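Local coordinates for protein beta-lactamase (PDB 6N36) that probably hydrolyses the amide bond of beta-lactam antibiotics, using two zinc ions held side by side in its active site, at residues I49-G54 against N165-D170; T82-D87 against A110-D115; A183-I188 against A227-L232. All coordinates share one frame; numbering follows the deposited sequence.

In the fold
All three contacts join parts of the alpha-beta/beta-alpha sandwich of the metallo-beta-lactamase superfamily. Contact 1 is the deepest, its centre about 6 Å from that of the chain, and packs a strand of one sheet on a strand of the other by hydrocarbon alone. Contacts 2 and 3 lie further out, about 11 and 10 Å from the centre. Each involves a loop beside the zinc ions: in contact 2 it packs on helix 110-114, buried, through alanine and leucine methyls, while the partly buried contact 3 adds two water bridges. Thr82 meets contact 1 through Asn52 and Asn165, and Asn184 links Ser166 of contact 1 to His83 of contact 2.

Contact 1: I49-G54 against N165-D170; sequences ILINTG and NSFLFD
Ile51 meets Phe167 through two of its methyl groups, and this pair is the closer-packed part of the contact. CG2 stands 4.1 Å from Phe167 CE2, and CD1 is also 4.1 Å from Phe167 CD2, so that the CD2-CE2 bond of the ring meets both branches of the isoleucine obliquely. The torsions explain the two-branched approach: CG1 is anti to the carbonyl carbon (chi1 -56°), which leaves CG2 anti to the backbone N, while CG1 runs on to an extended CD1 (chi2 172°). Phe167 approaches from a strand of the other sheet, the two side chains passing each other in opposite directions. The looser part is at Phe169, whose CE1 comes only to 4.4 Å from Ile51 CD1. Beyond the touching residues, Leu168 and Asp170 lie toward the partly exposed side of their strand, and Asp170 forms a salt bridge with Lys179.

The CA atoms of Ile51 and Phe167, the nearest across the segments, are 9.0 Å apart, a separation filled by side chains and too wide for backbone pairing. The contact is face-to-face packing between the two central sheets of the alpha-beta/beta-alpha sandwich, 48-51 in one and 165-172 in the other. Leu80, Ile152 and Met154 also pack on Phe167. Hydrogen bonds do join the two sheets at the strand ends, Asn165 ND2 to Thr81 O, beside the apolar layer. Between Ile51 and the two phenylalanines, then, only dispersion and burial act; directional bonding lies next to them, at Asn165.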
loop_
_atom_site.group_PDB
_atom_site.type_symbol
_atom_site.label_atom_id
_atom_site.label_comp_id
_atom_site.label_asym_id
_atom_site.label_seq_id
_atom_site.Cartn_x
_atom_site.Cartn_y
_atom_site.Cartn_z
ATOM N N ILE A 49 -6.711 9.984 -6.458
ATOM C CA ILE A 49 -6.501 9.135 -5.261
ATOM C C ILE A 49 -5.018 8.750 -5.293
ATOM O O ILE A 49 -4.518 8.205 -6.310
ATOM C CB ILE A 49 -7.427 7.927 -5.230
ATOM C CG1 ILE A 49 -8.911 8.295 -5.427
ATOM C CG2 ILE A 49 -7.184 7.118 -3.956
ATOM C CD1 ILE A 49 -9.405 8.050 -6.826
ATOM N N LEU A 50 -4.350 8.907 -4.142
ATOM C CA LEU A 50 -2.957 8.398 -3.941
ATOM C C LEU A 50 -2.986 7.254 -2.944
ATOM O O LEU A 50 -3.534 7.443 -1.850
ATOM C CB LEU A 50 -2.082 9.517 -3.401
ATOM C CG LEU A 50 -0.652 9.080 -3.058
ATOM C CD1 LEU A 50 0.117 8.736 -4.309
ATOM C CD2 LEU A 50 0.033 10.162 -2.218
ATOM N N ILE A 51 -2.431 6.106 -3.335
ATOM C CA ILE A 51 -2.219 4.982 -2.405
ATOM C C ILE A 51 -0.726 4.922 -2.083
ATOM O O ILE A 51 0.059 4.577 -2.956
ATOM C CB ILE A 51 -2.724 3.658 -2.994
ATOM C CG1 ILE A 51 -4.198 3.728 -3.412
ATOM C CG2 ILE A 51 -2.471 2.569 -1.968
ATOM C CD1 ILE A 51 -4.670 2.499 -4.173
ATOM N N ASN A 52 -0.422 5.228 -0.827
ATOM C CA ASN A 52 0.918 5.186 -0.193
ATOM C C ASN A 52 1.792 6.369 -0.565
ATOM O O ASN A 52 1.710 6.926 -1.676
ATOM C CB ASN A 52 1.702 3.909 -0.490
ATOM C CG ASN A 52 1.106 2.672 0.145
ATOM O OD1 ASN A 52 0.324 2.764 1.103
ATOM N ND2 ASN A 52 1.455 1.502 -0.403
ATOM N N THR A 53 2.643 6.716 0.371
ATOM C CA THR A 53 3.898 7.481 0.120
ATOM C C THR A 53 5.064 6.523 0.217
ATOM O O THR A 53 4.878 5.320 0.271
ATOM C CB THR A 53 4.037 8.717 1.017
ATOM O OG1 THR A 53 4.392 8.284 2.338
ATOM C CG2 THR A 53 2.806 9.598 1.049
ATOM N N GLY A 54 6.288 7.051 0.160
ATOM C CA GLY A 54 7.451 6.315 0.635
ATOM C C GLY A 54 7.866 6.814 2.006
ATOM O O GLY A 54 7.051 7.190 2.813
ATOM N N ASN A 165 -4.392 -3.519 4.794
ATOM C CA ASN A 165 -5.540 -3.689 3.894
ATOM C C ASN A 165 -5.087 -3.628 2.437
ATOM O O ASN A 165 -3.988 -3.093 2.101
ATOM C CB ASN A 165 -6.632 -2.690 4.214
ATOM C CG ASN A 165 -6.239 -1.239 4.290
ATOM O OD1 ASN A 165 -6.959 -0.471 4.874
ATOM N ND2 ASN A 165 -5.225 -0.783 3.570
ATOM N N SER A 166 -5.907 -4.218 1.586
ATOM C CA SER A 166 -5.712 -4.195 0.117
ATOM C C SER A 166 -6.850 -3.365 -0.479
ATOM O O SER A 166 -7.907 -3.167 0.194
ATOM C CB SER A 166 -5.725 -5.604 -0.454
ATOM O OG SER A 166 -4.704 -6.390 0.159
ATOM N N PHE A 167 -6.700 -2.999 -1.756
ATOM C CA PHE A 167 -7.694 -2.211 -2.491
ATOM C C PHE A 167 -7.970 -2.900 -3.824
ATOM O O PHE A 167 -7.041 -3.335 -4.524
ATOM C CB PHE A 167 -7.218 -0.766 -2.712
ATOM C CG PHE A 167 -6.944 -0.044 -1.424
ATOM C CD1 PHE A 167 -7.990 0.444 -0.656
ATOM C CD2 PHE A 167 -5.641 0.141 -0.974
ATOM C CE1 PHE A 167 -7.752 1.085 0.540
ATOM C CE2 PHE A 167 -5.400 0.790 0.229
ATOM C CZ PHE A 167 -6.444 1.280 0.982
ATOM N N LEU A 168 -9.261 -3.031 -4.133
ATOM C CA LEU A 168 -9.734 -3.620 -5.411
ATOM C C LEU A 168 -10.513 -2.532 -6.142
ATOM O O LEU A 168 -11.384 -1.851 -5.527
ATOM C CB LEU A 168 -10.694 -4.781 -5.114
ATOM C CG LEU A 168 -10.104 -6.138 -4.752
ATOM C CD1 LEU A 168 -11.223 -6.972 -4.088
ATOM C CD2 LEU A 168 -9.646 -6.900 -5.997
ATOM N N PHE A 169 -10.291 -2.435 -7.437
ATOM C CA PHE A 169 -11.005 -1.432 -8.263
ATOM C C PHE A 169 -10.889 -1.809 -9.726
ATOM O O PHE A 169 -9.872 -2.354 -10.206
ATOM C CB PHE A 169 -10.480 -0.000 -8.037
ATOM C CG PHE A 169 -8.979 0.151 -8.113
ATOM C CD1 PHE A 169 -8.204 -0.147 -7.011
ATOM C CD2 PHE A 169 -8.342 0.513 -9.274
ATOM C CE1 PHE A 169 -6.835 -0.038 -7.079
ATOM C CE2 PHE A 169 -6.962 0.598 -9.353
ATOM C CZ PHE A 169 -6.211 0.317 -8.249
ATOM N N ASP A 170 -11.904 -1.392 -10.466
ATOM C CA ASP A 170 -11.934 -1.525 -11.940
ATOM C C ASP A 170 -11.347 -0.275 -12.597
ATOM O O ASP A 170 -11.670 0.866 -12.160
ATOM C CB ASP A 170 -13.364 -1.738 -12.440
ATOM C CG ASP A 170 -13.941 -3.088 -12.042
ATOM O OD1 ASP A 170 -13.175 -3.995 -11.606
ATOM O OD2 ASP A 170 -15.187 -3.246 -12.183
#

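Contact 2: T82-D87 against A110-D115; sequences THAHYD and AALLAD. With ZN (zinc ion), chain C; ZN (zinc ion), chain B.
Leu112 lays its CD2 methyl over Ala84, 4.0 Å from the alanine CB and 3.5 Å from the carbonyl O of the same residue. Its CG is anti to the backbone N (chi1 -177°), which carries the isobutyl group out from helix 110-114. Leu113 adds its CD1 methyl 4.3 Å from Ala84 CB, so two successive leucines pack on one small side chain. Ala84 is the centre of an inverse gamma turn, closed by a weak bond from His85 N to His83 O. The turn directs its methyl at the helix, while the CB atoms of His83 and His85 point away from it, and their rings reach the zinc.

His83, His85 and Asp87 belong to the HxHxDH zinc-binding motif of the family. His83 NE2 binds one zinc ion at 2.2 Å and His85 ND1 the same ion at 2.1 Å, with His160 completing the protein ligands. His85 CG and two of the zinc-bound waters lie at the edge of the His83 ring, in its plane. Asp87 OD2 binds the second ion at 2.1 Å, together with His88 and His226. One water bridges the ions, 2.0 Å from the zinc held by Asp87 and 2.4 Å from that of His83.

Within the fold, the motif leaves strand 76-80 through a loop and runs on into the weakly bonded helical turn that begins near Tyr86. Helix 110-114 follows strand 102-106 of the same sheet, and Leu113 also rests on Met103 and Val105 of that strand. Asp109, just ahead of the helix, accepts a hydrogen bond from Ala84 N.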
loop_
_atom_site.group_PDB
_atom_site.type_symbol
_atom_site.label_atom_id
_atom_site.label_comp_id
_atom_site.label_asym_id
_atom_site.label_seq_id
_atom_site.Cartn_x
_atom_site.Cartn_y
_atom_site.Cartn_z
ATOM N N THR A 82 -1.791 1.188 2.279
ATOM C CA THR A 82 -1.895 -0.262 2.501
ATOM C C THR A 82 -1.607 -0.663 3.951
ATOM O O THR A 82 -2.174 -1.657 4.430
ATOM C CB THR A 82 -1.047 -1.043 1.511
ATOM O OG1 THR A 82 0.322 -0.644 1.595
ATOM C CG2 THR A 82 -1.546 -0.887 0.091
ATOM N N HIS A 83 -0.717 0.003 4.634
ATOM C CA HIS A 83 -0.519 -0.210 6.097
ATOM C C HIS A 83 0.314 0.918 6.667
ATOM O O HIS A 83 1.217 1.418 5.967
ATOM C CB HIS A 83 0.114 -1.589 6.403
ATOM C CG HIS A 83 1.535 -1.810 5.984
ATOM N ND1 HIS A 83 1.887 -2.422 4.806
ATOM C CD2 HIS A 83 2.675 -1.630 6.658
ATOM C CE1 HIS A 83 3.207 -2.585 4.771
ATOM N NE2 HIS A 83 3.720 -2.123 5.897
ATOM N N ALA A 84 0.159 1.208 7.953
ATOM C CA ALA A 84 0.796 2.400 8.556
ATOM C C ALA A 84 2.185 2.081 9.130
ATOM O O ALA A 84 2.373 2.180 10.371
ATOM C CB ALA A 84 -0.103 2.991 9.602
ATOM N N HIS A 85 3.108 1.668 8.276
ATOM C CA HIS A 85 4.552 1.648 8.564
ATOM C C HIS A 85 5.213 2.838 7.879
ATOM O O HIS A 85 4.739 3.294 6.820
ATOM C CB HIS A 85 5.199 0.333 8.118
ATOM C CG HIS A 85 4.996 -0.828 9.040
ATOM N ND1 HIS A 85 5.184 -2.158 8.650
ATOM C CD2 HIS A 85 4.594 -0.867 10.326
ATOM C CE1 HIS A 85 4.955 -2.944 9.679
ATOM N NE2 HIS A 85 4.611 -2.179 10.720
ATOM N N TYR A 86 6.341 3.288 8.415
ATOM C CA TYR A 86 6.978 4.538 7.965
ATOM C C TYR A 86 7.424 4.500 6.493
ATOM O O TYR A 86 7.648 5.592 5.929
ATOM C CB TYR A 86 8.137 4.897 8.895
ATOM C CG TYR A 86 9.374 4.064 8.725
ATOM C CD1 TYR A 86 9.520 2.861 9.397
ATOM C CD2 TYR A 86 10.444 4.513 7.962
ATOM C CE1 TYR A 86 10.685 2.112 9.315
ATOM C CE2 TYR A 86 11.631 3.800 7.894
ATOM C CZ TYR A 86 11.748 2.597 8.578
ATOM O OH TYR A 86 12.884 1.857 8.500
ATOM N N ASP A 87 7.659 3.344 5.904
ATOM C CA ASP A 87 8.046 3.242 4.466
ATOM C C ASP A 87 6.839 3.432 3.535
ATOM O O ASP A 87 7.042 3.576 2.316
ATOM C CB ASP A 87 8.813 1.948 4.177
ATOM C CG ASP A 87 8.091 0.668 4.535
ATOM O OD1 ASP A 87 7.255 0.709 5.514
ATOM O OD2 ASP A 87 8.394 -0.390 3.878
ATOM N N ALA A 110 -6.022 3.464 12.507
ATOM C CA ALA A 110 -6.193 4.917 12.723
ATOM C C ALA A 110 -5.352 5.419 13.900
ATOM O O ALA A 110 -4.704 6.481 13.794
ATOM C CB ALA A 110 -7.649 5.230 12.920
ATOM N N ALA A 111 -5.343 4.701 15.035
ATOM C CA ALA A 111 -4.570 5.156 16.207
ATOM C C ALA A 111 -3.073 5.129 15.898
ATOM O O ALA A 111 -2.376 6.102 16.200
ATOM C CB ALA A 111 -4.893 4.338 17.420
ATOM N N LEU A 112 -2.633 4.101 15.185
ATOM C CA LEU A 112 -1.199 3.985 14.812
ATOM C C LEU A 112 -0.803 5.150 13.908
ATOM O O LEU A 112 0.243 5.742 14.072
ATOM C CB LEU A 112 -1.019 2.635 14.133
ATOM C CG LEU A 112 0.411 2.263 13.733
ATOM C CD1 LEU A 112 1.306 2.180 14.956
ATOM C CD2 LEU A 112 0.419 0.921 13.002
ATOM N N LEU A 113 -1.596 5.450 12.905
ATOM C CA LEU A 113 -1.302 6.584 11.998
ATOM C C LEU A 113 -1.309 7.909 12.778
ATOM O O LEU A 113 -0.501 8.751 12.516
ATOM C CB LEU A 113 -2.364 6.564 10.890
ATOM C CG LEU A 113 -2.080 7.534 9.746
ATOM C CD1 LEU A 113 -0.785 7.164 9.011
ATOM C CD2 LEU A 113 -3.267 7.556 8.830
ATOM N N ALA A 114 -2.226 8.053 13.722
ATOM C CA ALA A 114 -2.409 9.305 14.497
ATOM C C ALA A 114 -1.314 9.458 15.577
ATOM O O ALA A 114 -1.069 10.603 16.030
ATOM C CB ALA A 114 -3.815 9.327 15.049
ATOM N N ASP A 115 -0.552 8.427 15.883
ATOM C CA ASP A 115 0.518 8.531 16.898
ATOM C C ASP A 115 1.894 8.350 16.290
ATOM O O ASP A 115 2.851 8.341 17.053
ATOM C CB ASP A 115 0.188 7.615 18.063
ATOM C CG ASP A 115 0.337 6.136 17.864
ATOM O OD1 ASP A 115 1.135 5.725 17.031
ATOM O OD2 ASP A 115 -0.265 5.400 18.711
HETATM ZN ZN ZN C . 5.578 -2.943 6.739
HETATM ZN ZN ZN B . 6.979 -1.946 3.710
HETATM O O HOH W 1 6.997 -1.557 6.313
HETATM O O HOH W 2 6.071 -3.583 4.465
HETATM O O HOH W 3 7.475 -3.970 7.388
#

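Contact 3: A183-I188 against A227-L232; sequences ANIPSI and AGQYEL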
loop_
_atom_site.group_PDB
_atom_site.type_symbol
_atom_site.label_atom_id
_atom_site.label_comp_id
_atom_site.label_asym_id
_atom_site.label_seq_id
_atom_site.Cartn_x
_atom_site.Cartn_y
_atom_site.Cartn_z
ATOM N N ALA A 183 -2.378 -5.269 -3.419
ATOM C CA ALA A 183 -2.367 -6.311 -2.376
ATOM C C ALA A 183 -1.375 -5.970 -1.289
ATOM O O ALA A 183 -0.174 -5.851 -1.622
ATOM C CB ALA A 183 -2.010 -7.660 -2.950
ATOM N N ASN A 184 -1.807 -5.953 -0.036
ATOM C CA ASN A 184 -0.844 -5.898 1.079
ATOM C C ASN A 184 -0.455 -7.318 1.466
ATOM O O ASN A 184 -1.192 -8.017 2.070
ATOM C CB ASN A 184 -1.377 -5.106 2.266
ATOM C CG ASN A 184 -0.211 -4.673 3.119
ATOM O OD1 ASN A 184 0.420 -3.638 2.837
ATOM N ND2 ASN A 184 0.121 -5.468 4.156
ATOM N N ILE A 185 0.756 -7.695 1.118
ATOM C CA ILE A 185 1.226 -9.094 1.267
ATOM C C ILE A 185 1.449 -9.326 2.750
ATOM O O ILE A 185 1.966 -8.476 3.472
ATOM C CB ILE A 185 2.499 -9.314 0.429
ATOM C CG1 ILE A 185 2.200 -9.220 -1.072
ATOM C CG2 ILE A 185 3.177 -10.643 0.793
ATOM C CD1 ILE A 185 1.142 -10.125 -1.611
ATOM N N PRO A 186 0.971 -10.459 3.286
ATOM C CA PRO A 186 1.034 -10.728 4.722
ATOM C C PRO A 186 2.406 -11.229 5.184
ATOM O O PRO A 186 2.543 -12.317 5.714
ATOM C CB PRO A 186 -0.073 -11.750 4.914
ATOM C CG PRO A 186 -0.037 -12.529 3.632
ATOM C CD PRO A 186 0.146 -11.466 2.575
ATOM N N SER A 187 3.415 -10.404 4.974
ATOM C CA SER A 187 4.765 -10.687 5.482
ATOM C C SER A 187 4.800 -10.623 7.013
ATOM O O SER A 187 4.107 -9.832 7.610
ATOM C CB SER A 187 5.797 -9.815 4.826
ATOM O OG SER A 187 5.567 -8.471 5.138
ATOM N N ILE A 188 5.576 -11.492 7.622
ATOM C CA ILE A 188 5.736 -11.654 9.089
ATOM C C ILE A 188 7.144 -11.212 9.455
ATOM O O ILE A 188 8.099 -11.824 8.918
ATOM C CB ILE A 188 5.473 -13.119 9.456
ATOM C CG1 ILE A 188 4.104 -13.586 8.959
ATOM C CG2 ILE A 188 5.574 -13.247 10.973
ATOM C CD1 ILE A 188 3.904 -15.122 8.989
ATOM N N ALA A 227 8.400 -3.777 -4.597
ATOM C CA ALA A 227 8.628 -4.307 -5.956
ATOM C C ALA A 227 8.901 -5.819 -5.908
ATOM O O ALA A 227 8.476 -6.512 -6.843
ATOM C CB ALA A 227 9.834 -3.585 -6.527
ATOM N N GLY A 228 9.680 -6.286 -4.949
ATOM C CA GLY A 228 10.113 -7.701 -4.916
ATOM C C GLY A 228 8.933 -8.629 -4.661
ATOM O O GLY A 228 9.000 -9.827 -5.061
ATOM N N GLN A 229 7.874 -8.138 -4.009
ATOM C CA GLN A 229 6.711 -8.982 -3.655
ATOM C C GLN A 229 5.982 -9.424 -4.920
ATOM O O GLN A 229 5.359 -10.486 -4.877
ATOM C CB GLN A 229 5.796 -8.229 -2.695
ATOM C CG GLN A 229 6.459 -8.163 -1.338
ATOM C CD GLN A 229 5.699 -7.363 -0.334
ATOM O OE1 GLN A 229 4.984 -6.417 -0.689
ATOM N NE2 GLN A 229 5.956 -7.727 0.927
ATOM N N TYR A 230 5.995 -8.631 -5.995
ATOM C CA TYR A 230 5.253 -8.935 -7.247
ATOM C C TYR A 230 6.195 -8.907 -8.437
ATOM O O TYR A 230 5.675 -8.947 -9.542
ATOM C CB TYR A 230 4.044 -8.030 -7.436
ATOM C CG TYR A 230 4.305 -6.561 -7.643
ATOM C CD1 TYR A 230 4.799 -5.748 -6.639
ATOM C CD2 TYR A 230 4.037 -5.965 -8.865
ATOM C CE1 TYR A 230 4.985 -4.384 -6.813
ATOM C CE2 TYR A 230 4.251 -4.611 -9.068
ATOM C CZ TYR A 230 4.728 -3.809 -8.043
ATOM O OH TYR A 230 4.952 -2.467 -8.197
ATOM N N GLU A 231 7.510 -8.883 -8.200
ATOM C CA GLU A 231 8.546 -8.965 -9.264
ATOM C C GLU A 231 8.334 -7.843 -10.285
ATOM O O GLU A 231 8.417 -8.086 -11.492
ATOM C CB GLU A 231 8.519 -10.382 -9.836
ATOM C CG GLU A 231 9.017 -11.389 -8.823
ATOM C CD GLU A 231 10.527 -11.534 -8.714
ATOM O OE1 GLU A 231 11.291 -10.537 -8.905
ATOM O OE2 GLU A 231 10.956 -12.681 -8.475
ATOM N N LEU A 232 8.084 -6.606 -9.824
ATOM C CA LEU A 232 7.926 -5.446 -10.723
ATOM C C LEU A 232 8.999 -5.449 -11.815
ATOM O O LEU A 232 8.617 -5.232 -12.939
ATOM C CB LEU A 232 8.022 -4.138 -9.929
ATOM C CG LEU A 232 8.041 -2.843 -10.735
ATOM C CD1 LEU A 232 6.809 -2.689 -11.600
ATOM C CD2 LEU A 232 8.210 -1.661 -9.773
HETATM O O HOH W 4 2.953 -5.759 1.138
HETATM O O HOH W 5 6.088 -6.072 3.612
#
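The carboxamide of Gln229 lies with one face on Ile185: the isoleucine CB is 3.8 Å from Gln229 CD and equally 3.8 Å from NE2, and it stands almost straight above the amide plane. Within 227-232, Leu232 N lies above one face of the Tyr230 ring, offset toward the rim. Both segments border the active site of the alpha-beta/beta-alpha sandwich: 183-188 is a loop after strand 177-182, whereas 227-232 opens with a short, weakly bonded helical turn right after the zinc ligand His226.

Gln229 reaches across because its chain is extended beyond CG (chi2 176°), with CG anti to the carbonyl carbon. Its aliphatic part slides past the isoleucine, CB being 4.1 Å from Ile185 CG1. At the amide ends, waters take over from direct bonds. One water accepts from Ile185 N at 2.9 Å and donates to Gln229 OE1 at 2.8 Å; it lies off the amide plane on the isoleucine side. The other joins Ser187 OG to Gln229 NE2 and lies on the far side of that plane. The amide has Ile185 on one face and a water at each polar atom, which together would restrict its rotation. Gln229 OE1 also accepts a weak hydrogen bond from His226 N.

Pro186 is the centre of an inverse gamma turn, which brings Ile185 and Ser187 to the same side, both with CB toward Gln229. Ile185 is backed by Trp222, Val256 and Trp260. The carbonyl of Ser187 accepts a hydrogen bond from His160 ND1, consistent with a second-shell role in orienting this zinc ligand. Ser187 OG itself stays 4.3 Å from Gln229 NE2, and the bridging water spans that gap, accepting from NE2 at 3.2 Å.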